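Local coordinates for protein discoidin-2 (Dictyostelium discoideum, PDB 2VM9) that binds galactose and N-acetylgalactosamine as a trimeric lectin and may take part in spore formation and spore coat assembly, at residues 211-215 against 216-220. Sequence-based numbering, arbitrary orientation.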
loop_
_atom_site.group_PDB
_atom_site.type_symbol
_atom_site.label_atom_id
_atom_site.label_comp_id
_atom_site.label_asym_id
_atom_site.label_seq_id
_atom_site.Cartn_x
_atom_site.Cartn_y
_atom_site.Cartn_z
ATOM N N HIS A 211 -35.238 4.592 29.084
ATOM C CA HIS A 211 -36.268 3.948 29.852
ATOM C C HIS A 211 -37.032 3.015 28.933
ATOM O O HIS A 211 -37.292 3.338 27.765
ATOM C CB HIS A 211 -37.224 5.005 30.444
ATOM C CG HIS A 211 -37.833 4.574 31.740
ATOM N ND1 HIS A 211 -37.218 4.800 32.957
ATOM C CD2 HIS A 211 -38.976 3.897 32.012
ATOM C CE1 HIS A 211 -37.966 4.295 33.925
ATOM N NE2 HIS A 211 -39.035 3.735 33.380
ATOM N N THR A 212 -37.382 1.838 29.448
ATOM C CA THR A 212 -38.273 0.965 28.699
ATOM C C THR A 212 -39.680 1.583 28.683
ATOM O O THR A 212 -40.008 2.454 29.516
ATOM C CB THR A 212 -38.298 -0.461 29.271
ATOM O OG1 THR A 212 -38.749 -0.435 30.645
ATOM C CG2 THR A 212 -36.851 -1.118 29.131
ATOM N N ASP A 213 -40.483 1.132 27.733
ATOM C CA ASP A 213 -41.890 1.530 27.602
ATOM C C ASP A 213 -42.682 0.308 28.063
ATOM O O ASP A 213 -42.895 -0.648 27.290
ATOM C CB ASP A 213 -42.182 1.848 26.128
ATOM C CG ASP A 213 -43.661 2.128 25.856
ATOM O OD1 ASP A 213 -44.377 2.342 26.848
ATOM O OD2 ASP A 213 -44.056 2.197 24.652
ATOM N N ASN A 214 -43.074 0.331 29.346
ATOM C CA ASN A 214 -43.627 -0.833 29.999
ATOM C C ASN A 214 -42.837 -2.091 29.624
ATOM O O ASN A 214 -43.402 -3.090 29.189
ATOM C CB ASN A 214 -45.110 -0.980 29.646
ATOM C CG ASN A 214 -45.955 0.112 30.283
ATOM O OD1 ASN A 214 -46.787 0.749 29.624
ATOM N ND2 ASN A 214 -45.736 0.340 31.534
ATOM N N GLY A 215 -41.523 -2.015 29.797
ATOM C CA GLY A 215 -40.682 -3.201 29.564
ATOM C C GLY A 215 -40.099 -3.365 28.170
ATOM O O GLY A 215 -39.136 -4.140 28.004
ATOM N N GLN A 216 -40.656 -2.667 27.171
ATOM C CA GLN A 216 -40.092 -2.746 25.799
ATOM C C GLN A 216 -38.997 -1.678 25.615
ATOM O O GLN A 216 -39.239 -0.475 25.832
ATOM C CB GLN A 216 -41.166 -2.548 24.729
ATOM C CG GLN A 216 -40.652 -2.958 23.336
ATOM C CD GLN A 216 -40.623 -4.501 23.147
ATOM O OE1 GLN A 216 -41.196 -5.237 23.945
ATOM N NE2 GLN A 216 -39.979 -4.971 22.069
ATOM N N MET A 217 -37.803 -2.128 25.245
ATOM C CA MET A 217 -36.701 -1.206 24.884
ATOM C C MET A 217 -36.719 -1.022 23.380
ATOM O O MET A 217 -36.774 -2.004 22.640
ATOM C CB MET A 217 -35.352 -1.793 25.291
ATOM C CG MET A 217 -34.138 -0.889 24.948
ATOM S SD MET A 217 -34.295 0.728 25.716
ATOM C CE MET A 217 -33.726 0.364 27.398
ATOM N N ARG A 218 -36.631 0.234 22.934
ATOM C CA ARG A 218 -36.640 0.556 21.502
ATOM C C ARG A 218 -35.634 1.684 21.286
ATOM O O ARG A 218 -35.821 2.810 21.767
ATOM C CB ARG A 218 -38.034 1.026 21.039
ATOM C CG ARG A 218 -39.197 0.037 21.289
ATOM C CD ARG A 218 -40.499 0.652 20.807
ATOM N NE ARG A 218 -41.625 -0.221 21.108
ATOM C CZ ARG A 218 -42.418 -0.070 22.161
ATOM N NH1 ARG A 218 -42.226 0.925 23.018
ATOM N NH2 ARG A 218 -43.461 -0.892 22.305
ATOM N N TRP A 219 -34.531 1.365 20.632
ATOM C CA TRP A 219 -33.624 2.408 20.198
ATOM C C TRP A 219 -32.956 1.977 18.898
ATOM O O TRP A 219 -32.782 0.790 18.636
ATOM C CB TRP A 219 -32.605 2.792 21.275
ATOM C CG TRP A 219 -31.705 1.693 21.777
ATOM C CD1 TRP A 219 -31.805 1.013 22.974
ATOM C CD2 TRP A 219 -30.534 1.198 21.139
ATOM N NE1 TRP A 219 -30.783 0.096 23.093
ATOM C CE2 TRP A 219 -29.983 0.196 21.983
ATOM C CE3 TRP A 219 -29.880 1.517 19.935
ATOM C CZ2 TRP A 219 -28.820 -0.517 21.651
ATOM C CZ3 TRP A 219 -28.700 0.802 19.597
ATOM C CH2 TRP A 219 -28.193 -0.197 20.458
ATOM N N GLU A 220 -32.586 2.945 18.084
ATOM C CA GLU A 220 -31.877 2.609 16.847
ATOM C C GLU A 220 -31.004 3.817 16.467
ATOM O O GLU A 220 -31.353 4.960 16.773
ATOM C CB GLU A 220 -32.865 2.260 15.724
ATOM C CG GLU A 220 -32.212 1.905 14.377
ATOM C CD GLU A 220 -33.171 1.337 13.343
ATOM O OE1 GLU A 220 -34.411 1.402 13.545
ATOM O OE2 GLU A 220 -32.660 0.788 12.326
HETATM O O HOH W 1 -44.547 -1.198 25.117
#
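Asp213 and Gln216 form an antiparallel hydrogen-bonded pair across a type I' beta turn, with Asn214 and Gly215 at its corners. Asp213 N donates to Gln216 O at 2.8 Å, and Gln216 N to Asp213 O at 3.0 Å. Gly215 has a positive phi, which glycine accommodates easily, at the third position of the turn. This tight turn links strands 200-211 and 216-224 of the H-type lectin domain, at the subunit interface of the trimer.

Arg218, two residues beyond Gln216 on strand 216-224, forms a salt bridge back to Asp213. Arg218 NH1 meets Asp213 OD2 at 2.8 Å, on the anti side of the carboxylate, through a bent bond (N-H...O 144°). The carboxylate and guanidinium planes are turned 61° apart. The long arm of Arg218, extended from CG to NE, brings its head back to the turn. Gln216 CG lies over the rim of one guanidinium face, 3.4 Å above the plane. A water accepts from Arg218 NH2 at 3.0 Å and donates to Asp213 O, a second link between the same two residues. Arg218 NH1 also donates to Asn241 OD1, and Asn240 N donates to Asp213 OD2.

The apolar contact is small. Thr212 CG2 touches Met217 CE at 3.9 Å, the two side chains crossing at about a right angle. Bends at chi2 and chi3 (81°) fold the Met217 methyl back to the threonine.

Gln216 turns its amide to His211 and Asp209 of the second subunit, where the beta sheet continues. Arg218 is a carbohydrate-binding residue, so its grip by Asp213, the water and Asn241 probably holds the guanidinium in place beside Trp238 in the sugar site.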